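Local coordinates for protein CT398 (Chlamydia trachomatis, PDB 4ILO) that is of unknown function but joins a long coiled-coil hairpin to a zinc ribbon, an architecture consistent with binding DNA or RNA, at residues 68-73 with 105-110; 79-84 with 98-103; 215-220 with 231-236. All blocks are in the same frame, centred on the assembly; numbering follows the deposited sequence.

Interaction 1: residues 68-73 with 105-110; sequences KRIQEI and KERRTL
Leu-110 meets three side chains of 68-73, and the apolar part of the contact is built round it. Its CD1 touches CD1 of Ile-73 at 3.6 Å, the two side chains crossing at about a right angle. Its CB lies against CG1 of Ile-70 at 3.7 Å, where the side chains run past each other in opposite directions. In Ile-70, CG1 is set against Leu-110 CB by standing anti to the carbonyl carbon (chi1 -71°), and the extended chi2 (165°) carries CD1 on to within 3.9 Å of the carbonyl O of Leu-110. CD1 of Ile-73 reaches CG of Glu-106 (3.8 Å) as well as Leu-110, one turn apart, while CG2 packs on CB of Arg-107.

The charged residues contribute mainly their carbon chains. Arg-107 lays CG on the CG2 branch of Ile-70, and its guanidinium then turns to Asn-104 OD1 and Ser-74 OG, hydrogen bonds that tie it to both helices. Arg-69 bends at chi3 and brings NH1 to 3.8 Å from CD2 of Leu-110. Its NH2 is 4.5 Å from OE2 of Glu-106, too far for a salt bridge, and that oxygen lies well out of the guanidinium plane, so any attraction is probably diffuse.

The axes of the two short segments approach to 9.8 Å, at 160°, with Ile-70 and Arg-107 nearest in the backbone at 6.0 Å between their CA atoms. Close antiparallel helices with an aliphatic seam flanked by the stems of charged residues are characteristic of a two-stranded antiparallel coiled coil, here in the arm of the CT398-like hairpin.

Interaction 2: residues 79-84 with 98-103; sequences KLENQQ and QEMTAA
Leu-80 and Met-100 are the nearest pair in the backbone, 7.0 Å between CA atoms, where the antiparallel helical segments 79-84 and 98-103 pass with their axes 10.3 Å apart and 164° between their directions. Met-100 reaches across the interface and meets three residues of 79-84 with successive atoms. Its CG lies 3.7 Å from CB of Leu-80, the two side chains lying alongside and pointing opposite ways. SD comes next, 3.3 Å from CG of Glu-81, a close approach to the aliphatic stem of that residue. The chain then turns at its last torsion (chi3 -90°) and directs CE to the side chain of Gln-84, including a 4.0 Å approach to Gln-84 CB. This is the distal part of the antiparallel coiled-coil hairpin, close to the turn that joins helix 2-86 to helix 90-171, and Met-100 packs in the seam beside Leu-80. Leu-80 also sends CD1 to CG of Glu-99 at 3.7 Å; the chi2 bend of Glu-99 lets its methylene carbons border the leucine while the carboxylate turns away from it. Nearer the turn, Leu-96 touches Leu-80, Gln-83 and Gln-84, and Phe-93 adds a further contact to Gln-84.

Interaction 3: residues 215-220 with 231-236; sequences NLVRKQ and RILYWQ. With EDO (1,2-ethanediol), chain D.
Leu-233, preceded by Ile-232 whose side chain packs on helix 176-189, meets Val-217 where strand 232-234 packs against helix 211-219: CB of Leu-233 is 4.1 Å from CG2 of Val-217, and the side chains cross at about a right angle. An ethanediol molecule, probably from the crystallisation liquor, lies near CG2 of Ile-232. This diol bridges helix and strand, its O2 donating to the carbonyl O of Leu-233 at 2.8 Å and its O1 to the carbonyl O of Val-217 at 3.0 Å; Val-224 N binds it as well. The side chain of Leu-233 lies about 6 Å from the zinc held by Cys-202, Cys-205, Cys-226 and Cys-229, so Leu-233 links the valine contact to the surroundings of the metal site.

At Tyr-234 the backbone makes the contact. CG1 of Val-217, anti to the backbone N (chi1 177°), presses on Tyr-234 CA at 3.7 Å, while the tyrosine side chain sets out away from the helix and packs on Leu-8 and Leu-12 of helix 2-86.

Trp-235 then turns back toward the helix and receives Arg-218 over one ring face. The guanidinium lies flat on the indole, planes 13° apart and centres 3.9 Å apart, with CZ of Arg-218 only 3.3 Å from CZ2 of Trp-235. Bends at chi2 and chi3 lay the arginine chain along the ring, and CD adds a CH-pi contact 3.8 Å from the centroid of the six-membered ring. Glu-214 offers the guanidinium a long, weak ion pair.

Apolar packing near the zinc thus gives way to a cation-pi stack at the exposed arginine, whose N-H groups, lying roughly parallel to the indole, can still serve polar partners around their edge.

Interactions 1 and 2 are successive levels of one antiparallel helix pair, 2-86 with 90-171. Their centres are 13 Å apart, and 79-84 with 98-103 is nested inside the loop closed by 68-73 with 105-110. They join directly where CG2 of Ile-73 packs on the carbonyl O of Ala-103 at 3.7 Å. Interaction 3 belongs to the zinc ribbon on the opposite side of the chain's centre, about 97 Å from interaction 1 and 110 Å from interaction 2, centre to centre. It alone adjoins the zinc; it touches neither of the others, its nearest atoms lying about 75 Å from interaction 1 and 85 Å from interaction 2, and the long helices link the two ends.

Interaction 1: residues 68-73 with 105-110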
loop_
_atom_site.group_PDB
_atom_site.type_symbol
_atom_site.label_atom_id
_atom_site.label_comp_id
_atom_site.label_asym_id
_atom_site.label_seq_id
_atom_site.Cartn_x
_atom_site.Cartn_y
_atom_site.Cartn_z
ATOM N N LYS A 68 43.440 13.293 -1.902
ATOM C CA LYS A 68 44.123 14.193 -2.817
ATOM C C LYS A 68 44.770 15.347 -2.052
ATOM O O LYS A 68 45.910 15.718 -2.335
ATOM C CB LYS A 68 43.096 14.718 -3.813
ATOM C CG LYS A 68 43.608 15.706 -4.824
ATOM C CD LYS A 68 42.505 16.710 -5.213
ATOM C CE LYS A 68 43.013 17.778 -6.203
ATOM N NZ LYS A 68 43.705 17.145 -7.369
ATOM N N ARG A 69 44.053 15.903 -1.066
ATOM C CA ARG A 69 44.586 16.985 -0.254
ATOM C C ARG A 69 45.691 16.481 0.667
ATOM O O ARG A 69 46.643 17.214 0.944
ATOM C CB ARG A 69 43.486 17.607 0.594
ATOM C CG ARG A 69 42.209 18.053 -0.141
ATOM C CD ARG A 69 41.175 18.639 0.870
ATOM N NE ARG A 69 41.708 19.840 1.540
ATOM C CZ ARG A 69 41.280 20.340 2.706
ATOM N NH1 ARG A 69 40.302 19.735 3.378
ATOM N NH2 ARG A 69 41.845 21.447 3.209
ATOM N N ILE A 70 45.574 15.252 1.189
ATOM C CA ILE A 70 46.666 14.697 1.981
ATOM C C ILE A 70 47.911 14.592 1.119
ATOM O O ILE A 70 49.004 15.056 1.492
ATOM C CB ILE A 70 46.267 13.359 2.608
ATOM C CG1 ILE A 70 45.249 13.612 3.715
ATOM C CG2 ILE A 70 47.500 12.657 3.205
ATOM C CD1 ILE A 70 44.543 12.357 4.124
ATOM N N GLN A 71 47.728 14.087 -0.098
ATOM C CA GLN A 71 48.820 13.994 -1.059
ATOM C C GLN A 71 49.479 15.351 -1.280
ATOM O O GLN A 71 50.715 15.476 -1.301
ATOM C CB GLN A 71 48.285 13.452 -2.385
ATOM C CG GLN A 71 49.381 12.974 -3.309
ATOM C CD GLN A 71 50.344 12.046 -2.611
ATOM O OE1 GLN A 71 49.992 10.906 -2.268
ATOM N NE2 GLN A 71 51.570 12.533 -2.366
ATOM N N GLU A 72 48.660 16.371 -1.498
ATOM C CA GLU A 72 49.178 17.697 -1.760
ATOM C C GLU A 72 49.977 18.239 -0.556
ATOM O O GLU A 72 51.021 18.873 -0.729
ATOM C CB GLU A 72 48.012 18.607 -2.114
ATOM C CG GLU A 72 48.397 20.070 -2.159
ATOM C CD GLU A 72 49.474 20.331 -3.221
ATOM O OE1 GLU A 72 50.373 21.189 -2.994
ATOM O OE2 GLU A 72 49.421 19.659 -4.282
ATOM N N ILE A 73 49.495 18.038 0.666
ATOM C CA ILE A 73 50.266 18.526 1.806
ATOM C C ILE A 73 51.584 17.756 1.930
ATOM O O ILE A 73 52.649 18.330 2.264
ATOM C CB ILE A 73 49.416 18.461 3.090
ATOM C CG1 ILE A 73 48.272 19.453 3.003
ATOM C CG2 ILE A 73 50.256 18.829 4.310
ATOM C CD1 ILE A 73 47.435 19.514 4.282
ATOM N N LYS A 105 50.706 19.008 11.169
ATOM C CA LYS A 105 49.583 18.907 12.093
ATOM C C LYS A 105 48.258 18.973 11.345
ATOM O O LYS A 105 47.291 18.273 11.693
ATOM C CB LYS A 105 49.694 20.031 13.115
ATOM C CG LYS A 105 48.473 20.218 13.984
ATOM C CD LYS A 105 48.652 21.389 14.981
ATOM C CE LYS A 105 47.639 21.293 16.135
ATOM N NZ LYS A 105 47.856 22.368 17.172
ATOM N N GLU A 106 48.187 19.816 10.321
ATOM C CA GLU A 106 47.009 19.830 9.465
ATOM C C GLU A 106 46.867 18.488 8.741
ATOM O O GLU A 106 45.760 17.949 8.625
ATOM C CB GLU A 106 47.132 20.966 8.438
ATOM C CG GLU A 106 45.933 21.117 7.405
ATOM C CD GLU A 106 44.529 21.420 8.061
ATOM O OE1 GLU A 106 44.479 21.874 9.241
ATOM O OE2 GLU A 106 43.468 21.207 7.389
ATOM N N ARG A 107 47.976 17.927 8.265
ATOM C CA ARG A 107 47.901 16.664 7.549
ATOM C C ARG A 107 47.370 15.590 8.468
ATOM O O ARG A 107 46.527 14.782 8.068
ATOM C CB ARG A 107 49.271 16.245 7.004
ATOM C CG ARG A 107 49.207 14.973 6.165
ATOM C CD ARG A 107 50.516 14.658 5.469
ATOM N NE ARG A 107 51.624 14.550 6.426
ATOM C CZ ARG A 107 52.877 14.246 6.125
ATOM N NH1 ARG A 107 53.250 14.007 4.869
ATOM N NH2 ARG A 107 53.774 14.203 7.105
ATOM N N ARG A 108 47.864 15.582 9.703
ATOM C CA ARG A 108 47.422 14.623 10.707
ATOM C C ARG A 108 45.914 14.714 10.899
ATOM O O ARG A 108 45.221 13.697 10.948
ATOM C CB ARG A 108 48.138 14.868 12.036
ATOM C CG ARG A 108 47.744 13.900 13.141
ATOM C CD ARG A 108 48.442 14.241 14.447
ATOM N NE ARG A 108 49.779 13.660 14.521
ATOM C CZ ARG A 108 50.905 14.364 14.462
ATOM N NH1 ARG A 108 50.858 15.682 14.330
ATOM N NH2 ARG A 108 52.078 13.751 14.537
ATOM N N THR A 109 45.409 15.939 11.000
ATOM C CA THR A 109 43.977 16.158 11.106
ATOM C C THR A 109 43.228 15.611 9.909
ATOM O O THR A 109 42.165 15.003 10.068
ATOM C CB THR A 109 43.685 17.636 11.304
ATOM O OG1 THR A 109 44.341 18.051 12.514
ATOM C CG2 THR A 109 42.174 17.821 11.436
ATOM N N LEU A 110 43.742 15.834 8.701
ATOM C CA LEU A 110 43.062 15.296 7.539
ATOM C C LEU A 110 43.090 13.772 7.538
ATOM O O LEU A 110 42.125 13.131 7.104
ATOM C CB LEU A 110 43.681 15.828 6.272
ATOM C CG LEU A 110 43.494 17.341 6.262
ATOM C CD1 LEU A 110 44.352 17.831 5.124
ATOM C CD2 LEU A 110 41.988 17.733 6.096
#

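Interaction 2: residues 79-84 with 98-103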
loop_
_atom_site.group_PDB
_atom_site.type_symbol
_atom_site.label_atom_id
_atom_site.label_comp_id
_atom_site.label_asym_id
_atom_site.label_seq_id
_atom_site.Cartn_x
_atom_site.Cartn_y
_atom_site.Cartn_z
ATOM N N LYS A 79 58.756 19.461 -0.329
ATOM C CA LYS A 79 59.414 20.639 -0.881
ATOM C C LYS A 79 60.057 21.458 0.226
ATOM O O LYS A 79 61.167 21.961 0.061
ATOM C CB LYS A 79 58.438 21.509 -1.660
ATOM N N LEU A 80 59.378 21.608 1.366
ATOM C CA LEU A 80 59.932 22.456 2.408
ATOM C C LEU A 80 61.198 21.841 3.000
ATOM O O LEU A 80 62.116 22.562 3.417
ATOM C CB LEU A 80 58.896 22.669 3.492
ATOM C CG LEU A 80 57.634 23.465 3.138
ATOM C CD1 LEU A 80 56.631 23.391 4.282
ATOM C CD2 LEU A 80 57.942 24.988 2.816
ATOM N N GLU A 81 61.260 20.517 3.056
ATOM C CA GLU A 81 62.436 19.855 3.597
ATOM C C GLU A 81 63.626 20.052 2.677
ATOM O O GLU A 81 64.723 20.374 3.127
ATOM C CB GLU A 81 62.150 18.370 3.813
ATOM C CG GLU A 81 61.275 18.222 5.006
ATOM C CD GLU A 81 60.863 16.818 5.291
ATOM O OE1 GLU A 81 60.924 15.994 4.354
ATOM O OE2 GLU A 81 60.453 16.570 6.456
ATOM N N ASN A 82 63.419 19.916 1.384
ATOM C CA ASN A 82 64.502 20.215 0.464
ATOM C C ASN A 82 64.964 21.665 0.613
ATOM O O ASN A 82 66.172 21.933 0.608
ATOM C CB ASN A 82 64.066 19.870 -0.967
ATOM C CG ASN A 82 63.696 18.393 -1.111
ATOM O OD1 ASN A 82 64.193 17.527 -0.369
ATOM N ND2 ASN A 82 62.805 18.106 -2.035
ATOM N N GLN A 83 64.024 22.618 0.754
ATOM C CA GLN A 83 64.421 24.024 0.895
ATOM C C GLN A 83 65.277 24.220 2.137
ATOM O O GLN A 83 66.304 24.907 2.105
ATOM C CB GLN A 83 63.198 24.934 0.996
ATOM C CG GLN A 83 62.481 25.194 -0.300
ATOM C CD GLN A 83 61.187 25.997 -0.150
ATOM O OE1 GLN A 83 61.087 26.899 0.673
ATOM N NE2 GLN A 83 60.187 25.665 -0.976
ATOM N N GLN A 84 64.859 23.615 3.245
ATOM C CA GLN A 84 65.543 23.812 4.498
ATOM C C GLN A 84 66.950 23.231 4.464
ATOM O O GLN A 84 67.854 23.783 5.094
ATOM C CB GLN A 84 64.729 23.183 5.637
ATOM C CG GLN A 84 65.291 23.541 6.996
ATOM C CD GLN A 84 64.606 22.842 8.144
ATOM O OE1 GLN A 84 64.107 23.464 9.128
ATOM N NE2 GLN A 84 64.580 21.560 8.049
ATOM N N GLN A 98 58.885 25.765 11.522
ATOM C CA GLN A 98 57.559 26.078 12.014
ATOM C C GLN A 98 56.517 25.713 10.963
ATOM O O GLN A 98 55.474 25.158 11.299
ATOM C CB GLN A 98 57.469 27.555 12.398
ATOM C CG GLN A 98 58.331 27.897 13.630
ATOM C CD GLN A 98 58.822 29.354 13.683
ATOM O OE1 GLN A 98 58.310 30.242 12.976
ATOM N NE2 GLN A 98 59.847 29.600 14.513
ATOM N N GLU A 99 56.795 26.029 9.694
ATOM C CA GLU A 99 55.856 25.696 8.638
ATOM C C GLU A 99 55.650 24.185 8.541
ATOM O O GLU A 99 54.522 23.714 8.372
ATOM C CB GLU A 99 56.335 26.267 7.306
ATOM C CG GLU A 99 55.260 26.161 6.226
ATOM C CD GLU A 99 54.167 27.249 6.279
ATOM O OE1 GLU A 99 54.396 28.391 6.778
ATOM O OE2 GLU A 99 53.062 26.943 5.771
ATOM N N MET A 100 56.721 23.405 8.667
ATOM C CA MET A 100 56.584 21.962 8.530
ATOM C C MET A 100 55.802 21.392 9.697
ATOM O O MET A 100 54.964 20.478 9.537
ATOM C CB MET A 100 57.958 21.305 8.393
ATOM C CG MET A 100 58.550 21.474 6.988
ATOM S SD MET A 100 60.164 20.680 6.894
ATOM C CE MET A 100 61.319 21.935 7.359
ATOM N N THR A 101 56.011 21.960 10.866
ATOM C CA THR A 101 55.260 21.520 12.040
ATOM C C THR A 101 53.783 21.771 11.825
ATOM O O THR A 101 52.963 20.851 11.970
ATOM C CB THR A 101 55.824 22.204 13.291
ATOM O OG1 THR A 101 57.115 21.641 13.546
ATOM C CG2 THR A 101 54.943 22.001 14.536
ATOM N N ALA A 102 53.456 22.968 11.315
ATOM C CA ALA A 102 52.061 23.339 11.110
ATOM C C ALA A 102 51.457 22.502 10.007
ATOM O O ALA A 102 50.311 22.062 10.103
ATOM C CB ALA A 102 51.960 24.821 10.727
ATOM N N ALA A 103 52.206 22.311 8.928
ATOM C CA ALA A 103 51.686 21.531 7.821
ATOM C C ALA A 103 51.443 20.097 8.254
ATOM O O ALA A 103 50.393 19.525 7.930
ATOM C CB ALA A 103 52.645 21.608 6.648
#

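Interaction 3: residues 215-220 with 231-236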
loop_
_atom_site.group_PDB
_atom_site.type_symbol
_atom_site.label_atom_id
_atom_site.label_comp_id
_atom_site.label_asym_id
_atom_site.label_seq_id
_atom_site.Cartn_x
_atom_site.Cartn_y
_atom_site.Cartn_z
ATOM N N ASN A 215 -51.214 -8.261 8.663
ATOM C CA ASN A 215 -52.379 -8.386 7.793
ATOM C C ASN A 215 -52.118 -7.736 6.439
ATOM O O ASN A 215 -52.342 -8.350 5.388
ATOM C CB ASN A 215 -53.627 -7.805 8.468
ATOM C CG ASN A 215 -54.147 -8.698 9.606
ATOM O OD1 ASN A 215 -53.979 -9.921 9.574
ATOM N ND2 ASN A 215 -54.771 -8.087 10.618
ATOM N N LEU A 216 -51.604 -6.498 6.448
ATOM C CA LEU A 216 -51.331 -5.802 5.193
ATOM C C LEU A 216 -50.372 -6.590 4.310
ATOM O O LEU A 216 -50.570 -6.667 3.093
ATOM C CB LEU A 216 -50.748 -4.412 5.465
ATOM C CG LEU A 216 -51.648 -3.344 6.102
ATOM C CD1 LEU A 216 -50.813 -2.091 6.382
ATOM C CD2 LEU A 216 -52.803 -3.026 5.185
ATOM N N VAL A 217 -49.300 -7.153 4.895
ATOM C CA VAL A 217 -48.311 -7.860 4.079
ATOM C C VAL A 217 -48.932 -9.099 3.446
ATOM O O VAL A 217 -48.696 -9.401 2.271
ATOM C CB VAL A 217 -47.056 -8.221 4.906
ATOM C CG1 VAL A 217 -46.091 -9.011 4.055
ATOM C CG2 VAL A 217 -46.399 -6.959 5.482
ATOM N N ARG A 218 -49.696 -9.856 4.224
ATOM C CA ARG A 218 -50.328 -11.061 3.696
ATOM C C ARG A 218 -51.234 -10.791 2.490
ATOM O O ARG A 218 -51.373 -11.665 1.613
ATOM C CB ARG A 218 -51.141 -11.729 4.797
ATOM C CG ARG A 218 -50.245 -12.338 5.849
ATOM C CD ARG A 218 -50.660 -13.746 6.110
ATOM N NE ARG A 218 -50.495 -14.107 7.503
ATOM C CZ ARG A 218 -50.834 -15.292 7.992
ATOM N NH1 ARG A 218 -51.376 -16.222 7.196
ATOM N NH2 ARG A 218 -50.636 -15.542 9.278
ATOM N N LYS A 219 -51.904 -9.628 2.438
ATOM C CA LYS A 219 -52.818 -9.405 1.315
ATOM C C LYS A 219 -52.060 -9.450 -0.007
ATOM O O LYS A 219 -52.611 -9.870 -1.026
ATOM C CB LYS A 219 -53.622 -8.108 1.477
ATOM C CG LYS A 219 -54.404 -8.006 2.803
ATOM C CD LYS A 219 -55.675 -7.096 2.734
ATOM C CE LYS A 219 -55.358 -5.595 2.821
ATOM N NZ LYS A 219 -55.537 -4.869 1.513
ATOM N N GLN A 220 -50.775 -9.096 -0.001
ATOM C CA GLN A 220 -49.949 -9.282 -1.183
ATOM C C GLN A 220 -50.514 -8.512 -2.371
ATOM O O GLN A 220 -50.289 -8.880 -3.528
ATOM C CB GLN A 220 -49.829 -10.774 -1.508
ATOM C CG GLN A 220 -48.770 -11.141 -2.519
ATOM C CD GLN A 220 -48.141 -12.497 -2.224
ATOM O OE1 GLN A 220 -48.473 -13.151 -1.227
ATOM N NE2 GLN A 220 -47.218 -12.915 -3.083
ATOM N N ARG A 231 -37.332 -1.527 4.666
ATOM C CA ARG A 231 -37.211 -2.604 3.703
ATOM C C ARG A 231 -38.591 -3.084 3.244
ATOM O O ARG A 231 -39.591 -2.929 3.948
ATOM C CB ARG A 231 -36.490 -3.784 4.333
ATOM C CG ARG A 231 -35.003 -3.494 4.661
ATOM C CD ARG A 231 -34.336 -4.754 5.159
ATOM N NE ARG A 231 -32.872 -4.651 5.148
ATOM C CZ ARG A 231 -32.164 -4.040 6.089
ATOM N NH1 ARG A 231 -32.767 -3.441 7.104
ATOM N NH2 ARG A 231 -30.836 -4.008 5.996
ATOM N N ILE A 232 -38.621 -3.706 2.063
ATOM C CA ILE A 232 -39.847 -4.319 1.522
ATOM C C ILE A 232 -40.081 -5.662 2.209
ATOM O O ILE A 232 -39.196 -6.526 2.209
ATOM C CB ILE A 232 -39.716 -4.523 0.003
ATOM C CG1 ILE A 232 -39.644 -3.174 -0.707
ATOM C CG2 ILE A 232 -40.879 -5.391 -0.529
ATOM C CD1 ILE A 232 -38.953 -3.215 -2.049
ATOM N N LEU A 233 -41.280 -5.858 2.767
ATOM C CA LEU A 233 -41.621 -7.104 3.446
ATOM C C LEU A 233 -42.545 -7.950 2.566
ATOM O O LEU A 233 -43.396 -7.432 1.826
ATOM C CB LEU A 233 -42.352 -6.830 4.769
ATOM C CG LEU A 233 -41.649 -6.237 5.995
ATOM C CD1 LEU A 233 -42.666 -5.793 7.020
ATOM C CD2 LEU A 233 -40.670 -7.268 6.649
ATOM N N TYR A 234 -42.408 -9.267 2.692
ATOM C CA TYR A 234 -43.254 -10.180 1.943
ATOM C C TYR A 234 -43.486 -11.428 2.785
ATOM O O TYR A 234 -42.811 -11.662 3.788
ATOM C CB TYR A 234 -42.650 -10.530 0.579
ATOM C CG TYR A 234 -41.478 -11.502 0.662
ATOM C CD1 TYR A 234 -40.169 -11.035 0.803
ATOM C CD2 TYR A 234 -41.675 -12.886 0.583
ATOM C CE1 TYR A 234 -39.064 -11.909 0.868
ATOM C CE2 TYR A 234 -40.568 -13.784 0.641
ATOM C CZ TYR A 234 -39.274 -13.282 0.790
ATOM O OH TYR A 234 -38.191 -14.128 0.862
ATOM N N TRP A 235 -44.455 -12.226 2.355
ATOM C CA TRP A 235 -44.943 -13.378 3.098
ATOM C C TRP A 235 -44.519 -14.658 2.383
ATOM O O TRP A 235 -44.824 -14.830 1.194
ATOM C CB TRP A 235 -46.465 -13.307 3.161
ATOM C CG TRP A 235 -47.090 -14.434 3.894
ATOM C CD1 TRP A 235 -47.823 -15.464 3.364
ATOM C CD2 TRP A 235 -47.052 -14.649 5.303
ATOM N NE1 TRP A 235 -48.232 -16.311 4.363
ATOM C CE2 TRP A 235 -47.776 -15.833 5.564
ATOM C CE3 TRP A 235 -46.467 -13.958 6.376
ATOM C CZ2 TRP A 235 -47.930 -16.346 6.853
ATOM C CZ3 TRP A 235 -46.620 -14.467 7.661
ATOM C CH2 TRP A 235 -47.345 -15.652 7.886
ATOM N N GLN A 236 -43.836 -15.550 3.120
ATOM C CA GLN A 236 -43.286 -16.844 2.635
ATOM C C GLN A 236 -41.849 -16.676 2.139
ATOM O O GLN A 236 -41.058 -17.627 2.146
ATOM C CB GLN A 236 -44.128 -17.504 1.532
ATOM C CG GLN A 236 -45.358 -18.263 1.988
ATOM C CD GLN A 236 -45.808 -19.269 0.935
ATOM O OE1 GLN A 236 -45.181 -19.385 -0.120
ATOM N NE2 GLN A 236 -46.878 -20.012 1.220
HETATM C C1 EDO D . -46.463 -7.370 0.373
HETATM O O1 EDO D . -46.776 -8.732 0.059
HETATM C C2 EDO D . -45.332 -6.949 -0.550
HETATM O O2 EDO D . -44.717 -5.805 0.045
#